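Local coordinates for protein Alpha/beta hydrolase (Novosphingobium aromaticivorans, PDB 3BWX) that is of unconfirmed substrate but, as a member of the alpha/beta hydrolase family, probably works as a hydrolase, and binds calcium in the crystal, at residues G37-A49 with W178-S190. The protein carries 1 engineered substitution. Residues are numbered along the deposited sequence; the frame is centred on the assembly and turned at random.
Sequences GLTRNARDFEDLA and WLRYAKRIMVLGS. With EDO (1,2-ethanediol), chain Q; EDO (1,2-ethanediol), chain H; EDO (1,2-ethanediol), chain G.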
ATOM      1  N   GLY A  37      -2.334  -0.296  -0.013  1.00 11.91           N
ATOM      2  CA  GLY A  37      -3.289  -0.369  -1.077  1.00 13.83           C
ATOM      3  C   GLY A  37      -4.671   0.121  -0.683  1.00  9.98           C
ATOM      4  O   GLY A  37      -4.950   0.471   0.464  1.00  8.59           O
ATOM      5  N   LEU A  38      -5.567   0.132  -1.663  1.00  8.39           N
ATOM      6  CA  LEU A  38      -6.877   0.784  -1.577  1.00  8.99           C
ATOM      7  C   LEU A  38      -7.647   0.420  -0.340  1.00  8.70           C
ATOM      8  O   LEU A  38      -8.197   1.290   0.286  1.00  9.58           O
ATOM      9  CB  LEU A  38      -7.679   0.449  -2.865  1.00 10.34           C
ATOM     10  CG  LEU A  38      -9.097   0.988  -3.012  1.00 15.43           C
ATOM     11  CD1 LEU A  38      -9.102   2.477  -3.217  1.00 14.54           C
ATOM     12  CD2 LEU A  38      -9.790   0.260  -4.210  1.00 12.36           C
ATOM     13  N   THR A  39      -7.780  -0.863  -0.047  1.00  7.92           N
ATOM     14  CA  THR A  39      -8.576  -1.379   1.073  1.00  8.08           C
ATOM     15  C   THR A  39      -7.738  -1.737   2.302  1.00  9.53           C
ATOM     16  O   THR A  39      -8.248  -2.406   3.219  1.00  9.89           O
ATOM     17  CB  THR A  39      -9.420  -2.609   0.664  1.00 12.54           C
ATOM     18  OG1 THR A  39      -8.536  -3.640   0.216  1.00 13.56           O
ATOM     19  CG2 THR A  39     -10.403  -2.247  -0.419  1.00 11.69           C
ATOM     20  N   ARG A  40      -6.489  -1.281   2.328  1.00  7.13           N
ATOM     21  CA  ARG A  40      -5.522  -1.847   3.229  1.00  8.68           C
ATOM     22  C   ARG A  40      -5.096  -0.834   4.275  1.00  7.48           C
ATOM     23  O   ARG A  40      -5.474   0.342   4.230  1.00  7.61           O
ATOM     24  CB  ARG A  40      -4.327  -2.373   2.460  1.00  9.60           C
ATOM     25  CG  ARG A  40      -4.638  -3.386   1.375  1.00  8.08           C
ATOM     26  CD  ARG A  40      -5.279  -4.642   1.973  1.00 11.95           C
ATOM     27  NE  ARG A  40      -5.583  -5.649   0.982  1.00 16.19           N
ATOM     28  CZ  ARG A  40      -4.692  -6.518   0.509  1.00 12.23           C
ATOM     29  NH1 ARG A  40      -3.455  -6.542   0.967  1.00 13.90           N
ATOM     30  NH2 ARG A  40      -5.051  -7.399  -0.415  1.00 18.68           N
ATOM     31  N   ASN A  41      -4.375  -1.316   5.279  1.00  7.16           N
ATOM     32  CA  ASN A  41      -4.005  -0.565   6.474  1.00  8.09           C
ATOM     33  C   ASN A  41      -2.534  -0.895   6.894  1.00  7.51           C
ATOM     34  O   ASN A  41      -1.770  -1.610   6.195  1.00  8.10           O
ATOM     35  CB  ASN A  41      -5.033  -0.812   7.600  1.00  7.46           C
ATOM     36  CG  ASN A  41      -5.025  -2.255   8.071  1.00 11.75           C
ATOM     37  OD1 ASN A  41      -4.052  -2.677   8.707  1.00 10.54           O
ATOM     38  ND2 ASN A  41      -6.053  -3.035   7.703  1.00  8.24           N
ATOM     39  N   ALA A  42      -2.102  -0.338   8.016  1.00  8.74           N
ATOM     40  CA  ALA A  42      -0.710  -0.450   8.431  1.00  8.86           C
ATOM     41  C   ALA A  42      -0.292  -1.902   8.640  1.00  7.50           C
ATOM     42  O   ALA A  42       0.898  -2.259   8.515  1.00  7.37           O
ATOM     43  CB  ALA A  42      -0.472   0.338   9.714  1.00  9.55           C
ATOM     44  N   ARG A  43      -1.251  -2.782   8.933  1.00  7.83           N
ATOM     45  CA  ARG A  43      -0.910  -4.195   9.174  1.00  6.12           C
ATOM     46  C   ARG A  43      -0.331  -4.920   7.970  1.00  6.63           C
ATOM     47  O   ARG A  43       0.347  -5.916   8.122  1.00  9.01           O
ATOM     48  CB  ARG A  43      -2.070  -4.998   9.784  1.00  7.51           C
ATOM     49  CG  ARG A  43      -2.524  -4.390  11.063  1.00 10.02           C
ATOM     50  CD  ARG A  43      -3.489  -5.261  11.867  1.00 12.07           C
ATOM     51  NE  ARG A  43      -4.720  -5.677  11.199  1.00 10.17           N
ATOM     52  CZ  ARG A  43      -5.790  -4.909  10.981  1.00 11.70           C
ATOM     53  NH1 ARG A  43      -5.781  -3.629  11.257  1.00 11.00           N
ATOM     54  NH2 ARG A  43      -6.838  -5.455  10.394  1.00 10.64           N
ATOM     55  N   ASP A  44      -0.548  -4.387   6.769  1.00  7.89           N
ATOM     56  CA  ASP A  44       0.080  -4.995   5.567  1.00  5.90           C
ATOM     57  C   ASP A  44       1.581  -4.950   5.662  1.00  7.53           C
ATOM     58  O   ASP A  44       2.266  -5.799   5.064  1.00  9.55           O
ATOM     59  CB  ASP A  44      -0.379  -4.340   4.269  1.00  7.83           C
ATOM     60  CG  ASP A  44      -1.637  -5.001   3.673  1.00 10.23           C
ATOM     61  OD1 ASP A  44      -2.276  -5.890   4.299  1.00 13.88           O
ATOM     62  OD2 ASP A  44      -1.976  -4.640   2.550  1.00 13.33           O
ATOM     63  N   PHE A  45       2.092  -4.015   6.472  1.00  7.80           N
ATOM     64  CA  PHE A  45       3.532  -3.849   6.693  1.00  7.89           C
ATOM     65  C   PHE A  45       4.051  -4.374   8.020  1.00  8.59           C
ATOM     66  O   PHE A  45       5.194  -4.105   8.423  1.00  9.99           O
ATOM     67  CB  PHE A  45       3.859  -2.357   6.536  1.00  8.33           C
ATOM     68  CG  PHE A  45       3.519  -1.820   5.179  1.00 10.64           C
ATOM     69  CD1 PHE A  45       4.300  -2.158   4.058  1.00 12.11           C
ATOM     70  CD2 PHE A  45       2.395  -1.029   5.005  1.00 10.06           C
ATOM     71  CE1 PHE A  45       3.961  -1.684   2.793  1.00 13.62           C
ATOM     72  CE2 PHE A  45       2.069  -0.576   3.729  1.00 11.90           C
ATOM     73  CZ  PHE A  45       2.832  -0.892   2.653  1.00 12.53           C
ATOM     74  N   GLU A  46       3.238  -5.144   8.739  1.00  9.68           N
ATOM     75  CA  GLU A  46       3.571  -5.465  10.127  1.00  8.59           C
ATOM     76  C   GLU A  46       4.866  -6.287  10.240  1.00  8.75           C
ATOM     77  O   GLU A  46       5.543  -6.212  11.268  1.00 13.25           O
ATOM     78  CB  GLU A  46       2.418  -6.220  10.807  1.00 10.17           C
ATOM     79  CG  GLU A  46       2.071  -7.587  10.205  1.00 10.67           C
ATOM     80  CD  GLU A  46       0.816  -8.293  10.746  1.00 12.27           C
ATOM     81  OE1 GLU A  46       0.095  -7.659  11.552  1.00 13.35           O
ATOM     82  OE2 GLU A  46       0.550  -9.460  10.314  1.00 11.69           O
ATOM     83  N   ASP A  47       5.139  -7.159   9.261  1.00  8.15           N
ATOM     84  CA  ASP A  47       6.396  -7.948   9.263  1.00  9.08           C
ATOM     85  C   ASP A  47       7.566  -7.194   8.593  1.00 10.16           C
ATOM     86  O   ASP A  47       8.685  -7.187   9.117  1.00 11.28           O
ATOM     87  CB  ASP A  47       6.198  -9.361   8.624  1.00  8.22           C
ATOM     88  CG  ASP A  47       5.354 -10.292   9.482  1.00 13.73           C
ATOM     89  OD1 ASP A  47       4.955  -9.886  10.590  1.00 13.86           O
ATOM     90  OD2 ASP A  47       5.096 -11.435   9.038  1.00 14.64           O
ATOM     91  N   LEU A  48       7.293  -6.523   7.467  1.00  8.87           N
ATOM     92  CA  LEU A  48       8.368  -5.764   6.801  1.00  8.85           C
ATOM     93  C   LEU A  48       8.919  -4.688   7.731  1.00 10.31           C
ATOM     94  O   LEU A  48      10.100  -4.479   7.819  1.00  9.31           O
ATOM     95  CB  LEU A  48       7.841  -5.111   5.530  1.00  9.84           C
ATOM     96  CG  LEU A  48       8.868  -4.296   4.756  1.00  8.52           C
ATOM     97  CD1 LEU A  48       9.986  -5.186   4.280  1.00 12.52           C
ATOM     98  CD2 LEU A  48       8.181  -3.556   3.609  1.00 10.37           C
ATOM     99  N   ALA A  49       8.029  -3.963   8.387  1.00  7.48           N
ATOM    100  CA  ALA A  49       8.439  -2.905   9.277  1.00  8.16           C
ATOM    101  C   ALA A  49       9.346  -3.437  10.399  1.00  9.32           C
ATOM    102  O   ALA A  49      10.323  -2.781  10.762  1.00 12.68           O
ATOM    103  CB  ALA A  49       7.201  -2.204   9.873  1.00  9.92           C
ATOM    104  N   TRP A 178      -2.887 -17.900   4.763  1.00  9.69           N
ATOM    105  CA  TRP A 178      -4.201 -17.263   4.633  1.00 12.72           C
ATOM    106  C   TRP A 178      -4.724 -16.577   5.907  1.00 10.36           C
ATOM    107  O   TRP A 178      -5.375 -15.541   5.842  1.00 10.05           O
ATOM    108  CB  TRP A 178      -5.252 -18.267   4.137  1.00 11.57           C
ATOM    109  CG  TRP A 178      -5.039 -18.640   2.669  1.00 10.80           C
ATOM    110  CD1 TRP A 178      -4.619 -19.827   2.182  1.00 14.69           C
ATOM    111  CD2 TRP A 178      -5.230 -17.774   1.548  1.00  9.17           C
ATOM    112  NE1 TRP A 178      -4.515 -19.762   0.816  1.00 10.93           N
ATOM    113  CE2 TRP A 178      -4.857 -18.505   0.397  1.00  9.78           C
ATOM    114  CE3 TRP A 178      -5.625 -16.445   1.418  1.00  9.01           C
ATOM    115  CZ2 TRP A 178      -4.916 -17.961  -0.894  1.00 10.94           C
ATOM    116  CZ3 TRP A 178      -5.645 -15.890   0.133  1.00  7.73           C
ATOM    117  CH2 TRP A 178      -5.307 -16.661  -1.000  1.00 11.46           C
ATOM    118  N   LEU A 179      -4.471 -17.185   7.067  1.00  9.46           N
ATOM    119  CA  LEU A 179      -4.914 -16.619   8.341  1.00  7.92           C
ATOM    120  C   LEU A 179      -4.146 -15.333   8.661  1.00 10.13           C
ATOM    121  O   LEU A 179      -4.720 -14.341   9.108  1.00  9.96           O
ATOM    122  CB  LEU A 179      -4.785 -17.642   9.469  1.00  8.41           C
ATOM    123  CG  LEU A 179      -5.858 -18.715   9.498  1.00  9.95           C
ATOM    124  CD1 LEU A 179      -5.388 -19.821  10.480  1.00 10.93           C
ATOM    125  CD2 LEU A 179      -7.213 -18.204   9.853  1.00 13.40           C
ATOM    126  N   ARG A 180      -2.846 -15.371   8.423  1.00 10.00           N
ATOM    127  CA  ARG A 180      -1.992 -14.194   8.642  1.00  9.82           C
ATOM    128  C   ARG A 180      -2.490 -13.022   7.759  1.00 10.90           C
ATOM    129  O   ARG A 180      -2.631 -11.889   8.189  1.00 12.32           O
ATOM    130  CB  ARG A 180      -0.521 -14.528   8.304  1.00 11.01           C
ATOM    131  CG  ARG A 180       0.423 -13.373   8.649  1.00 13.46           C
ATOM    132  CD  ARG A 180       1.823 -13.548   8.074  1.00 19.02           C
ATOM    133  NE  ARG A 180       2.405 -14.729   8.613  1.00 30.96           N
ATOM    134  CZ  ARG A 180       2.906 -15.779   7.949  1.00 30.20           C
ATOM    135  NH1 ARG A 180       3.049 -15.858   6.618  1.00 22.47           N
ATOM    136  NH2 ARG A 180       3.371 -16.757   8.681  1.00 28.30           N
ATOM    137  N   TYR A 181      -2.779 -13.345   6.511  1.00 10.97           N
ATOM    138  CA  TYR A 181      -3.308 -12.367   5.584  1.00 11.29           C
ATOM    139  C   TYR A 181      -4.675 -11.838   6.034  1.00 10.51           C
ATOM    140  O   TYR A 181      -4.939 -10.631   5.916  1.00 11.18           O
ATOM    141  CB  TYR A 181      -3.456 -13.092   4.253  1.00 11.86           C
ATOM    142  CG  TYR A 181      -3.967 -12.318   3.056  1.00 14.17           C
ATOM    143  CD1 TYR A 181      -3.150 -11.421   2.404  1.00 16.67           C
ATOM    144  CD2 TYR A 181      -5.217 -12.569   2.531  1.00 14.76           C
ATOM    145  CE1 TYR A 181      -3.587 -10.753   1.275  1.00 18.05           C
ATOM    146  CE2 TYR A 181      -5.669 -11.912   1.409  1.00 15.72           C
ATOM    147  CZ  TYR A 181      -4.835 -11.008   0.781  1.00 15.16           C
ATOM    148  OH  TYR A 181      -5.257 -10.333  -0.360  1.00 22.12           O
ATOM    149  N   ALA A 182      -5.579 -12.737   6.460  1.00  9.02           N
ATOM    150  CA  ALA A 182      -6.945 -12.392   6.875  1.00  9.65           C
ATOM    151  C   ALA A 182      -6.847 -11.341   7.982  1.00  7.04           C
ATOM    152  O   ALA A 182      -7.592 -10.337   7.947  1.00  8.69           O
ATOM    153  CB  ALA A 182      -7.762 -13.634   7.333  1.00  8.58           C
ATOM    154  N   LYS A 183      -5.974 -11.583   8.979  1.00  7.78           N
ATOM    155  CA  LYS A 183      -5.930 -10.678  10.126  1.00  6.77           C
ATOM    156  C   LYS A 183      -5.370  -9.332   9.734  1.00  7.23           C
ATOM    157  O   LYS A 183      -5.620  -8.333  10.415  1.00  8.34           O
ATOM    158  CB  LYS A 183      -5.161 -11.322  11.302  1.00  8.90           C
ATOM    159  CG  LYS A 183      -5.922 -12.511  11.867  1.00 11.21           C
ATOM    160  CD  LYS A 183      -5.477 -12.889  13.262  1.00 21.55           C
ATOM    161  CE  LYS A 183      -6.167 -12.009  14.289  1.00 22.48           C
ATOM    162  NZ  LYS A 183      -5.702 -12.287  15.682  1.00 37.99           N
ATOM    163  N   ARG A 184      -4.592  -9.271   8.658  1.00  7.17           N
ATOM    164  CA  ARG A 184      -4.097  -7.975   8.206  1.00  8.21           C
ATOM    165  C   ARG A 184      -5.149  -7.084   7.562  1.00  7.90           C
ATOM    166  O   ARG A 184      -5.047  -5.840   7.648  1.00  9.95           O
ATOM    167  CB  ARG A 184      -2.935  -8.116   7.233  1.00  7.38           C
ATOM    168  CG  ARG A 184      -1.686  -8.671   7.837  1.00  8.25           C
ATOM    169  CD  ARG A 184      -0.612  -8.902   6.836  1.00  7.66           C
ATOM    170  NE  ARG A 184       0.538  -9.445   7.486  1.00  7.84           N
ATOM    171  CZ  ARG A 184       1.704  -9.693   6.893  1.00 10.70           C
ATOM    172  NH1 ARG A 184       1.844  -9.573   5.580  1.00 10.62           N
ATOM    173  NH2 ARG A 184       2.695 -10.187   7.611  1.00 12.99           N
ATOM    174  N   ILE A 185      -6.161  -7.690   6.935  1.00  7.65           N
ATOM    175  CA  ILE A 185      -7.124  -6.944   6.143  1.00 10.49           C
ATOM    176  C   ILE A 185      -8.536  -6.910   6.746  1.00  8.66           C
ATOM    177  O   ILE A 185      -9.399  -6.150   6.298  1.00 11.39           O
ATOM    178  CB  ILE A 185      -7.102  -7.434   4.673  1.00 10.22           C
ATOM    179  CG1 ILE A 185      -7.808  -8.776   4.471  1.00 11.50           C
ATOM    180  CG2 ILE A 185      -5.643  -7.490   4.159  1.00 10.55           C
ATOM    181  CD1 ILE A 185      -7.735  -9.199   2.990  1.00 14.88           C
HETATM  182  N   MSE A 186      -8.755  -7.733   7.777  1.00  8.65           N
HETATM  183  CA  MSE A 186     -10.048  -7.830   8.421  1.00  8.78           C
HETATM  184  C   MSE A 186      -9.867  -7.662   9.910  1.00 10.05           C
HETATM  185  O   MSE A 186      -8.779  -7.778  10.446  1.00  9.39           O
HETATM  186  CB  MSE A 186     -10.762  -9.171   8.102  1.00  9.87           C
HETATM  187  CG  MSE A 186     -10.731  -9.569   6.669  1.00  8.89           C
HETATM  188 SE   MSE A 186     -11.817 -11.106   6.290  0.75 14.78          SE
HETATM  189  CE  MSE A 186     -13.503 -10.258   6.475  1.00 21.99           C
ATOM    190  N   VAL A 187     -10.974  -7.438  10.589  1.00  9.02           N
ATOM    191  CA  VAL A 187     -10.962  -7.175  12.033  1.00 11.41           C
ATOM    192  C   VAL A 187     -12.211  -7.757  12.691  1.00 11.06           C
ATOM    193  O   VAL A 187     -13.274  -7.798  12.097  1.00 11.05           O
ATOM    194  CB  VAL A 187     -10.835  -5.655  12.289  1.00 14.57           C
ATOM    195  CG1 VAL A 187     -12.084  -4.923  11.862  1.00 14.44           C
ATOM    196  CG2 VAL A 187     -10.606  -5.402  13.759  1.00 18.43           C
ATOM    197  N   LEU A 188     -12.062  -8.227  13.916  1.00 13.98           N
ATOM    198  CA  LEU A 188     -13.200  -8.629  14.711  1.00 17.65           C
ATOM    199  C   LEU A 188     -13.844  -7.357  15.218  1.00 19.55           C
ATOM    200  O   LEU A 188     -13.283  -6.676  16.076  1.00 23.09           O
ATOM    201  CB  LEU A 188     -12.751  -9.506  15.874  1.00 13.89           C
ATOM    202  CG  LEU A 188     -13.849  -9.933  16.852  1.00 18.78           C
ATOM    203  CD1 LEU A 188     -14.988 -10.740  16.236  1.00 12.80           C
ATOM    204  CD2 LEU A 188     -13.174 -10.701  17.955  1.00 22.74           C
ATOM    205  N   GLY A 189     -14.985  -7.022  14.635  1.00 22.18           N
ATOM    206  CA  GLY A 189     -15.738  -5.831  14.990  1.00 25.49           C
ATOM    207  C   GLY A 189     -16.585  -5.890  16.246  1.00 28.79           C
ATOM    208  O   GLY A 189     -16.578  -6.881  17.002  1.00 27.26           O
ATOM    209  N   SER A 190     -17.292  -4.772  16.446  1.00 33.44           N
ATOM    210  CA  SER A 190     -18.153  -4.523  17.606  1.00 36.84           C
ATOM    211  C   SER A 190     -19.228  -5.603  17.776  1.00 37.64           C
ATOM    212  O   SER A 190     -19.490  -6.092  18.895  1.00 38.14           O
ATOM    213  CB  SER A 190     -18.822  -3.139  17.448  1.00 37.12           C
TER
HETATM  214  C1  EDO Q 300      -5.874   4.040   0.507  1.00 15.52           C
HETATM  215  O1  EDO Q 300      -5.428   3.066   1.477  1.00 14.58           O
HETATM  216  C2  EDO Q 300      -4.654   4.462  -0.323  1.00 18.49           C
HETATM  217  O2  EDO Q 300      -4.186   3.369  -1.127  1.00 15.59           O
HETATM  218  C1  EDO H 291       1.695 -12.964   4.227  1.00 20.63           C
HETATM  219  O1  EDO H 291       2.845 -12.927   5.103  1.00 21.20           O
HETATM  220  C2  EDO H 291       1.024 -14.341   4.229  1.00 18.95           C
HETATM  221  O2  EDO H 291       1.956 -15.276   3.663  1.00 29.26           O
HETATM  222  C1  EDO G 290       6.210 -13.752   6.931  1.00 17.11           C
HETATM  223  O1  EDO G 290       6.737 -12.483   7.319  1.00 15.08           O
HETATM  224  C2  EDO G 290       7.364 -14.654   6.566  1.00 27.34           C
HETATM  225  O2  EDO G 290       8.150 -14.906   7.738  1.00 24.94           O
HETATM  226  O   HOH W   1      -9.530  -4.819   3.814  1.00 11.00           O
HETATM  227  O   HOH W   2      -4.205  -4.286   5.426  1.00  9.90           O
HETATM  228  O   HOH W   3      -1.684 -11.125  10.585  1.00 10.23           O
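R184 and R43 reach past each other in opposite directions where, in this alpha/beta hydrolase fold, the loop after central strand 32-35 meets the C-terminal end of helix 175-185, part of the helical insertion between strands 122-128 and 230-235. R184 runs straight from CG to NE and ends between two carboxylates, both at the edge of its guanidinium. Its NE gives E46 OE2 a 2.8 Å bond that arrives from above the carboxylate plane, while NH2 forms a salt bridge with D47 OD2 at 3.1 Å, the D47 carboxylate standing perpendicular to the guanidinium. D270 forms a salt bridge with NH1, so that three acids surround the R184 guanidinium. A methionine in place of R184 would probably leave E46 and D47 without their shared cation and let their carboxylates turn.

R43 works the other way, on the backbone of the helix end. Bent at chi3 (-57°), it brings NE and NH2 side-on to K183 O, which lies in the guanidinium plane, 2.9 Å from NE. R184 O sits over a face of the same guanidinium and instead accepts from N41 ND2 at 3.0 Å. Water 2 ties that carbonyl to N41 N as well. The other end of the N41 amide closes an Asx turn, OD1 accepting from R43 N.

Deeper in, the R40 guanidinium lays one face against I185 CG2 and crosses the Y181 ring nearly at right angles, NH2 lying 2.9 Å from Y181 OH. D44 helps fix this group's rotation: its OD2 receives R40 NH1 on the syn side, at 2.9 Å.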